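Local coordinates for DUF5618 domain-containing protein (Dyadobacter fermentans, PDB 3MFN) that is of unknown function but folds into a mostly helical domain, two copies of which make up the assembly, at residues L78-H83 and D147-R152; D82-K87 and A103-K108. All coordinates share one frame; numbering follows the deposited sequence.

How the contacts relate
Contact 1 and contact 2 lie about 8 Å apart, centre to centre, on the same side of the chain's centre, and both draw on helix 63-85. Contact 1 pairs its last turns with those of helix 132-153, in buried surroundings. Contact 2 takes over at the C-terminal end of the same helix, sharing D82 and H83, and reaches the connection between helices 95-103 and 107-126, nearer the surface. Along the chain the overlapping segments 78-83 and 82-87 come first, then 103-108, then 147-152. The two contacts also touch each other, with W148 and R152 of contact 1 lying against Y84 and Q105 of contact 2. One end of the helical bundle is thereby joined through three separate parts of the chain.

Contact 1: L78-H83 and D147-R152; sequences LFALDH and DWVERR
L81 brings CD2 to the indole of W148 at an oblique angle, 4.4 Å from CZ3. One face of that ring, over its centre, is covered by CG of R152 in one of its two conformers, one helical turn further on. The Y84 ring also meets the indole, with the planes about 85° apart. A second flat group, the guanidinium of R151, has CA of W148 against one face, offset toward its rim.

Between the two helices V149 carries most of the contact, pointing toward helix 63-85 opposite A80; A80 CA and V149 CA are 6.6 Å apart. CG1 stands anti to the backbone N (chi1 169°) and reaches the A80 carbonyl O at 3.7 Å and A80 CB at 4.1 Å; CG2, on the other branch, meets L81 CD2 at 3.7 Å. Replacing V149 by an alanine removes both methyl branches and is likely to leave a gap beside A80 CB and L81 CD2.

The short helix axes run in similar directions, 25° apart, with 9.6 Å at closest approach, and the small A80 faces the valine at this crossing. A38 of helix 34-52 and F113 of helix 107-126 continue the packing around A80 and L81. No hydrogen bond spans the two segments, which meet by buried apolar contact; a polar link between their helices comes just beyond, at Y84 and R152.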
ATOM      1  N   LEU A  78      -6.844   0.015  16.151  1.00 17.37           N
ATOM      2  CA  LEU A  78      -8.210   0.349  16.591  1.00 18.11           C
ATOM      3  C   LEU A  78      -8.422   0.209  18.099  1.00 18.08           C
ATOM      4  O   LEU A  78      -9.068   1.038  18.714  1.00 16.90           O
ATOM      5  CB  LEU A  78      -9.272  -0.455  15.823  1.00 19.55           C
ATOM      6  CG  LEU A  78      -9.314  -0.275  14.297  1.00 20.01           C
ATOM      7  CD1 LEU A  78     -10.607  -0.806  13.679  1.00 19.42           C
ATOM      8  CD2 LEU A  78      -9.062   1.238  13.819  1.00 18.28           C
ATOM      9  N   PHE A  79      -7.826  -0.819  18.712  1.00 18.83           N
ATOM     10  CA  PHE A  79      -7.921  -1.015  20.136  1.00 19.19           C
ATOM     11  C   PHE A  79      -7.384   0.202  20.931  1.00 20.41           C
ATOM     12  O   PHE A  79      -8.082   0.753  21.812  1.00 21.13           O
ATOM     13  CB  PHE A  79      -7.220  -2.319  20.512  1.00 20.49           C
ATOM     14  CG  PHE A  79      -7.551  -2.798  21.897  1.00 20.77           C
ATOM     15  CD1 PHE A  79      -6.897  -2.273  22.999  1.00 20.85           C
ATOM     16  CD2 PHE A  79      -8.523  -3.767  22.090  1.00 21.30           C
ATOM     17  CE1 PHE A  79      -7.221  -2.708  24.290  1.00 21.31           C
ATOM     18  CE2 PHE A  79      -8.848  -4.230  23.365  1.00 21.97           C
ATOM     19  CZ  PHE A  79      -8.210  -3.676  24.480  1.00 22.35           C
ATOM     20  N   ALA A  80      -6.191   0.682  20.578  1.00 20.33           N
ATOM     21  CA  ALA A  80      -5.667   1.906  21.167  1.00 21.39           C
ATOM     22  C   ALA A  80      -6.621   3.064  20.903  1.00 21.48           C
ATOM     23  O   ALA A  80      -6.968   3.769  21.832  1.00 20.27           O
ATOM     24  CB  ALA A  80      -4.232   2.235  20.648  1.00 20.04           C
ATOM     25  N   LEU A  81      -7.071   3.240  19.653  1.00 21.80           N
ATOM     26  CA  LEU A  81      -7.991   4.334  19.330  1.00 21.55           C
ATOM     27  C   LEU A  81      -9.331   4.280  20.072  1.00 22.66           C
ATOM     28  O   LEU A  81      -9.830   5.318  20.533  1.00 23.70           O
ATOM     29  CB  LEU A  81      -8.200   4.485  17.815  1.00 21.49           C
ATOM     30  CG  LEU A  81      -6.926   4.852  16.994  1.00 21.35           C
ATOM     31  CD1 LEU A  81      -7.180   4.851  15.505  1.00 21.23           C
ATOM     32  CD2 LEU A  81      -6.344   6.220  17.411  1.00 16.27           C
ATOM     33  N   ASP A  82      -9.898   3.091  20.212  1.00 23.62           N
ATOM     34  CA  ASP A  82     -11.193   2.915  20.861  1.00 23.76           C
ATOM     35  C   ASP A  82     -11.083   3.289  22.316  1.00 24.80           C
ATOM     36  O   ASP A  82     -12.028   3.851  22.899  1.00 24.96           O
ATOM     37  CB  ASP A  82     -11.662   1.462  20.772  1.00 24.16           C
ATOM     38  CG  ASP A  82     -12.156   1.107  19.390  1.00 23.24           C
ATOM     39  OD1 ASP A  82     -12.502   2.042  18.673  1.00 21.56           O
ATOM     40  OD2 ASP A  82     -12.184  -0.086  19.011  1.00 25.82           O
ATOM     41  N   HIS A  83      -9.933   2.967  22.903  1.00 24.07           N
ATOM     42  CA  HIS A  83      -9.713   3.284  24.287  0.60 25.02           C
ATOM     43  C   HIS A  83      -9.544   4.783  24.479  1.00 24.81           C
ATOM     44  O   HIS A  83     -10.011   5.308  25.436  1.00 25.84           O
ATOM     45  CB  HIS A  83      -8.531   2.539  24.932  0.60 25.23           C
ATOM     46  CG  HIS A  83      -8.412   2.817  26.404  0.60 25.94           C
ATOM     47  ND1 HIS A  83      -9.005   2.024  27.363  0.60 28.17           N
ATOM     48  CD2 HIS A  83      -7.804   3.824  27.076  0.60 27.01           C
ATOM     49  CE1 HIS A  83      -8.769   2.527  28.562  0.60 27.48           C
ATOM     50  NE2 HIS A  83      -8.031   3.613  28.416  0.60 26.85           N
ATOM     51  N   ASP A 147       1.737   5.082  19.718  1.00 22.83           N
ATOM     52  CA  ASP A 147       2.518   5.972  20.574  1.00 24.32           C
ATOM     53  C   ASP A 147       1.817   7.306  20.729  1.00 24.05           C
ATOM     54  O   ASP A 147       1.853   7.904  21.798  1.00 25.16           O
ATOM     55  CB  ASP A 147       3.905   6.253  19.996  1.00 25.27           C
ATOM     56  CG  ASP A 147       4.817   5.042  19.993  1.00 29.61           C
ATOM     57  OD1 ASP A 147       4.512   3.958  20.594  1.00 35.57           O
ATOM     58  OD2 ASP A 147       5.884   5.185  19.354  1.00 36.39           O
ATOM     59  N   TRP A 148       1.175   7.784  19.671  1.00 24.05           N
ATOM     60  CA  TRP A 148       0.430   9.039  19.769  1.00 23.22           C
ATOM     61  C   TRP A 148      -0.658   8.931  20.859  1.00 22.70           C
ATOM     62  O   TRP A 148      -0.807   9.821  21.715  1.00 22.39           O
ATOM     63  CB  TRP A 148      -0.184   9.376  18.404  1.00 24.21           C
ATOM     64  CG  TRP A 148      -1.022  10.595  18.407  1.00 24.06           C
ATOM     65  CD1 TRP A 148      -0.597  11.883  18.254  1.00 27.57           C
ATOM     66  CD2 TRP A 148      -2.451  10.662  18.530  1.00 25.76           C
ATOM     67  NE1 TRP A 148      -1.678  12.746  18.258  1.00 24.87           N
ATOM     68  CE2 TRP A 148      -2.821  12.020  18.422  1.00 23.90           C
ATOM     69  CE3 TRP A 148      -3.465   9.699  18.665  1.00 27.29           C
ATOM     70  CZ2 TRP A 148      -4.146  12.449  18.517  1.00 24.50           C
ATOM     71  CZ3 TRP A 148      -4.797  10.133  18.753  1.00 25.05           C
ATOM     72  CH2 TRP A 148      -5.116  11.503  18.685  1.00 23.15           C
ATOM     73  N   VAL A 149      -1.405   7.839  20.841  1.00 21.68           N
ATOM     74  CA  VAL A 149      -2.399   7.539  21.884  1.00 21.63           C
ATOM     75  C   VAL A 149      -1.781   7.506  23.272  1.00 23.46           C
ATOM     76  O   VAL A 149      -2.209   8.256  24.159  1.00 22.76           O
ATOM     77  CB  VAL A 149      -3.138   6.210  21.601  1.00 21.96           C
ATOM     78  CG1 VAL A 149      -3.954   5.762  22.796  1.00 20.25           C
ATOM     79  CG2 VAL A 149      -4.050   6.365  20.334  1.00 18.06           C
ATOM     80  N   GLU A 150      -0.748   6.677  23.466  1.00 24.94           N
ATOM     81  CA  GLU A 150      -0.072   6.591  24.763  1.00 26.65           C
ATOM     82  C   GLU A 150       0.247   8.003  25.261  1.00 28.38           C
ATOM     83  O   GLU A 150      -0.051   8.375  26.390  1.00 28.93           O
ATOM     84  CB  GLU A 150       1.233   5.785  24.661  1.00 26.85           C
ATOM     85  CG  GLU A 150       1.919   5.584  26.043  1.00 28.56           C
ATOM     86  CD  GLU A 150       3.279   4.876  25.999  1.00 30.59           C
ATOM     87  OE1 GLU A 150       3.976   5.002  24.989  1.00 31.28           O
ATOM     88  OE2 GLU A 150       3.666   4.228  27.017  1.00 36.28           O
ATOM     89  N   ARG A 151       0.844   8.771  24.368  1.00 30.56           N
ATOM     90  CA  ARG A 151       1.362  10.073  24.655  1.00 32.66           C
ATOM     91  C   ARG A 151       0.302  11.151  24.877  1.00 33.60           C
ATOM     92  O   ARG A 151       0.609  12.146  25.519  1.00 33.48           O
ATOM     93  CB  ARG A 151       2.245  10.457  23.492  1.00 33.95           C
ATOM     94  CG  ARG A 151       3.021  11.712  23.668  1.00 38.81           C
ATOM     95  CD  ARG A 151       4.017  11.803  22.524  1.00 44.75           C
ATOM     96  NE  ARG A 151       3.389  12.424  21.362  1.00 50.36           N
ATOM     97  CZ  ARG A 151       3.322  11.914  20.132  1.00 51.32           C
ATOM     98  NH1 ARG A 151       2.724  12.641  19.189  1.00 52.43           N
ATOM     99  NH2 ARG A 151       3.860  10.732  19.826  1.00 51.69           N
ATOM    100  N   ARG A 152      -0.917  10.973  24.351  1.00 34.09           N
ATOM    101  CA  ARG A 152      -2.036  11.876  24.639  0.60 34.88           C
ATOM    102  C   ARG A 152      -2.641  11.545  26.000  1.00 35.37           C
ATOM    103  O   ARG A 152      -2.890  12.434  26.820  1.00 35.44           O
ATOM    104  CB  ARG A 152      -3.123  11.791  23.556  0.60 34.91           C
ATOM    105  CG  ARG A 152      -2.658  12.241  22.168  0.60 35.92           C
ATOM    106  CD  ARG A 152      -2.460  13.755  22.071  0.60 36.62           C
ATOM    107  NE  ARG A 152      -3.707  14.403  21.714  0.60 36.50           N
ATOM    108  CZ  ARG A 152      -3.850  15.686  21.409  0.60 36.37           C
ATOM    109  NH1 ARG A 152      -2.821  16.534  21.422  0.60 37.13           N
ATOM    110  NH2 ARG A 152      -5.055  16.120  21.100  0.60 36.52           N
TER

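Contact 2: D82-K87 and A103-K108; sequences DHYFGK and AQQDKK
Y84 meets Q105 where the C-terminal end of helix 63-85 faces the turn between helices 95-103 and 107-126, one helix end against an interhelical turn in a mostly helical bundle. The Y84 ring swings opposite its own backbone N, toward the turn. There the hydroxyl donates to Q105 OE1 over 3.1 Å, and the donor lies in the carbonyl plane at a C=O...donor angle of 154°. The two side chains come from opposite directions, and OE1 lies at the ring's edge, near its plane, 3.5 Å from CE2. R152 of helix 132-153, in one of its two conformers, adds a hydrogen bond from NE to the same hydroxyl and a weak one from NH2 to OE1, bringing that helix to the same helix end and turn.

F85 comes next, and Y84 CD2 lies 3.7 Å above one face of its ring, toward the rim. The ring edge faces the other end of the Q105 amide, F85 CE1 being 3.9 Å from Q105 NE2, with the two planes 83° apart. W97 and L102 of helix 95-103 also touch the F85 side chain.

G86 leaves helical geometry with a positive phi and ends the helix, while its O accepts from K93 NZ. Across the contact a bend at chi2 (106°) turns the Q105 amide with OE1 to Y84 and NE2 to F85. The next residue, D106, N-caps helix 107-126: its OD2 accepts K108 N in a weak bond of 3.4 Å.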
ATOM      1  N   ASP A  82      -9.898   3.091  20.212  1.00 23.62           N
ATOM      2  CA  ASP A  82     -11.193   2.915  20.861  1.00 23.76           C
ATOM      3  C   ASP A  82     -11.083   3.289  22.316  1.00 24.80           C
ATOM      4  O   ASP A  82     -12.028   3.851  22.899  1.00 24.96           O
ATOM      5  CB  ASP A  82     -11.662   1.462  20.772  1.00 24.16           C
ATOM      6  CG  ASP A  82     -12.156   1.107  19.390  1.00 23.24           C
ATOM      7  OD1 ASP A  82     -12.502   2.042  18.673  1.00 21.56           O
ATOM      8  OD2 ASP A  82     -12.184  -0.086  19.011  1.00 25.82           O
ATOM      9  N   HIS A  83      -9.933   2.967  22.903  1.00 24.07           N
ATOM     10  CA  HIS A  83      -9.713   3.284  24.287  0.60 25.02           C
ATOM     11  C   HIS A  83      -9.544   4.783  24.479  1.00 24.81           C
ATOM     12  O   HIS A  83     -10.011   5.308  25.436  1.00 25.84           O
ATOM     13  CB  HIS A  83      -8.531   2.539  24.932  0.60 25.23           C
ATOM     14  CG  HIS A  83      -8.412   2.817  26.404  0.60 25.94           C
ATOM     15  ND1 HIS A  83      -9.005   2.024  27.363  0.60 28.17           N
ATOM     16  CD2 HIS A  83      -7.804   3.824  27.076  0.60 27.01           C
ATOM     17  CE1 HIS A  83      -8.769   2.527  28.562  0.60 27.48           C
ATOM     18  NE2 HIS A  83      -8.031   3.613  28.416  0.60 26.85           N
ATOM     19  N   TYR A  84      -8.917   5.483  23.537  1.00 25.58           N
ATOM     20  CA  TYR A  84      -8.721   6.934  23.675  1.00 26.04           C
ATOM     21  C   TYR A  84     -10.009   7.754  23.401  1.00 27.30           C
ATOM     22  O   TYR A  84     -10.324   8.715  24.119  1.00 25.43           O
ATOM     23  CB  TYR A  84      -7.599   7.389  22.737  1.00 26.23           C
ATOM     24  CG  TYR A  84      -7.275   8.871  22.793  1.00 26.95           C
ATOM     25  CD1 TYR A  84      -6.955   9.474  23.987  1.00 29.05           C
ATOM     26  CD2 TYR A  84      -7.253   9.655  21.648  1.00 28.19           C
ATOM     27  CE1 TYR A  84      -6.652  10.877  24.060  1.00 30.17           C
ATOM     28  CE2 TYR A  84      -6.948  11.042  21.704  1.00 31.26           C
ATOM     29  CZ  TYR A  84      -6.656  11.635  22.915  1.00 31.09           C
ATOM     30  OH  TYR A  84      -6.358  12.974  22.988  1.00 34.87           O
ATOM     31  N   PHE A  85     -10.724   7.398  22.328  1.00 28.30           N
ATOM     32  CA  PHE A  85     -11.865   8.190  21.848  1.00 29.62           C
ATOM     33  C   PHE A  85     -13.192   7.728  22.478  1.00 30.66           C
ATOM     34  O   PHE A  85     -14.216   8.433  22.440  1.00 30.10           O
ATOM     35  CB  PHE A  85     -11.966   8.102  20.316  1.00 30.27           C
ATOM     36  CG  PHE A  85     -10.882   8.862  19.575  1.00 30.47           C
ATOM     37  CD1 PHE A  85     -10.642  10.190  19.829  1.00 34.33           C
ATOM     38  CD2 PHE A  85     -10.167   8.253  18.583  1.00 31.49           C
ATOM     39  CE1 PHE A  85      -9.681  10.874  19.131  1.00 33.44           C
ATOM     40  CE2 PHE A  85      -9.232   8.927  17.888  1.00 32.88           C
ATOM     41  CZ  PHE A  85      -8.968  10.231  18.174  1.00 33.45           C
ATOM     42  N   GLY A  86     -13.163   6.537  23.048  1.00 31.72           N
ATOM     43  CA  GLY A  86     -14.324   5.962  23.686  1.00 33.71           C
ATOM     44  C   GLY A  86     -15.341   5.477  22.668  1.00 35.21           C
ATOM     45  O   GLY A  86     -14.998   4.794  21.675  1.00 35.23           O
ATOM     46  N   LYS A  87     -16.591   5.856  22.896  1.00 36.43           N
ATOM     47  CA  LYS A  87     -17.679   5.129  22.264  1.00 37.08           C
ATOM     48  C   LYS A  87     -18.483   6.013  21.342  1.00 36.15           C
ATOM     49  O   LYS A  87     -18.558   7.221  21.538  1.00 37.32           O
ATOM     50  CB  LYS A  87     -18.545   4.472  23.337  1.00 38.13           C
ATOM     51  CG  LYS A  87     -17.770   3.365  24.113  1.00 40.61           C
ATOM     52  CD  LYS A  87     -18.566   2.055  24.260  1.00 42.20           C
ATOM     53  CE  LYS A  87     -17.651   0.852  24.628  1.00 43.35           C
ATOM     54  NZ  LYS A  87     -17.274  -0.061  23.508  1.00 40.23           N
ATOM     55  N   ALA A 103      -9.328  13.942  12.604  1.00 33.08           N
ATOM     56  CA  ALA A 103      -9.217  15.188  11.897  1.00 34.47           C
ATOM     57  C   ALA A 103      -9.297  16.354  12.907  1.00 36.55           C
ATOM     58  O   ALA A 103      -8.548  17.312  12.787  1.00 36.62           O
ATOM     59  CB  ALA A 103     -10.251  15.283  10.820  1.00 34.29           C
ATOM     60  N   GLN A 104     -10.147  16.215  13.927  1.00 38.40           N
ATOM     61  CA  GLN A 104     -10.331  17.274  14.935  0.60 39.71           C
ATOM     62  C   GLN A 104      -9.080  17.438  15.811  1.00 40.64           C
ATOM     63  O   GLN A 104      -8.957  18.400  16.552  1.00 40.57           O
ATOM     64  CB  GLN A 104     -11.573  16.991  15.801  0.60 39.82           C
ATOM     65  CG  GLN A 104     -11.431  15.777  16.726  0.60 40.79           C
ATOM     66  CD  GLN A 104     -12.757  15.207  17.253  0.60 42.61           C
ATOM     67  OE1 GLN A 104     -13.838  15.779  17.027  0.60 43.45           O
ATOM     68  NE2 GLN A 104     -12.669  14.076  17.984  0.60 40.59           N
ATOM     69  N   GLN A 105      -8.142  16.502  15.698  1.00 42.35           N
ATOM     70  CA  GLN A 105      -6.987  16.462  16.572  1.00 43.77           C
ATOM     71  C   GLN A 105      -5.660  16.847  15.931  1.00 43.91           C
ATOM     72  O   GLN A 105      -4.879  17.506  16.601  1.00 45.25           O
ATOM     73  CB  GLN A 105      -6.838  15.072  17.187  1.00 44.25           C
ATOM     74  CG  GLN A 105      -6.657  15.115  18.691  1.00 46.93           C
ATOM     75  CD  GLN A 105      -7.892  14.675  19.450  1.00 49.48           C
ATOM     76  OE1 GLN A 105      -7.805  14.266  20.616  1.00 53.10           O
ATOM     77  NE2 GLN A 105      -9.044  14.736  18.797  1.00 50.52           N
ATOM     78  N   ASP A 106      -5.384  16.462  14.681  1.00 43.34           N
ATOM     79  CA  ASP A 106      -4.013  16.591  14.149  1.00 43.47           C
ATOM     80  C   ASP A 106      -3.818  15.836  12.838  1.00 42.35           C
ATOM     81  O   ASP A 106      -4.039  14.619  12.760  1.00 42.60           O
ATOM     82  CB  ASP A 106      -2.966  16.116  15.197  1.00 44.09           C
ATOM     83  CG  ASP A 106      -1.536  16.097  14.658  1.00 46.08           C
ATOM     84  OD1 ASP A 106      -0.694  15.371  15.238  1.00 46.06           O
ATOM     85  OD2 ASP A 106      -1.251  16.820  13.671  1.00 51.04           O
ATOM     86  N   LYS A 107      -3.343  16.553  11.824  1.00 40.71           N
ATOM     87  CA  LYS A 107      -3.512  16.135  10.434  1.00 39.44           C
ATOM     88  C   LYS A 107      -2.442  15.117  10.013  1.00 37.56           C
ATOM     89  O   LYS A 107      -2.685  14.239   9.159  1.00 35.07           O
ATOM     90  CB  LYS A 107      -3.488  17.382   9.550  1.00 40.46           C
ATOM     91  CG  LYS A 107      -3.435  17.140   8.035  1.00 43.31           C
ATOM     92  CD  LYS A 107      -2.481  18.147   7.332  1.00 44.86           C
ATOM     93  CE  LYS A 107      -3.215  19.132   6.448  1.00 46.49           C
ATOM     94  NZ  LYS A 107      -2.214  19.947   5.662  1.00 46.55           N
ATOM     95  N   LYS A 108      -1.252  15.261  10.597  1.00 35.10           N
ATOM     96  CA  LYS A 108      -0.195  14.324  10.353  1.00 34.46           C
ATOM     97  C   LYS A 108      -0.676  12.961  10.801  1.00 32.28           C
ATOM     98  O   LYS A 108      -0.399  11.974  10.143  1.00 31.71           O
ATOM     99  CB  LYS A 108       1.088  14.677  11.105  1.00 35.41           C
ATOM    100  CG  LYS A 108       2.353  14.123  10.372  1.00 39.87           C
ATOM    101  CD  LYS A 108       3.538  13.753  11.297  1.00 42.37           C
ATOM    102  CE  LYS A 108       4.838  13.427  10.499  1.00 45.07           C
ATOM    103  NZ  LYS A 108       4.658  12.257   9.537  1.00 45.08           N
TER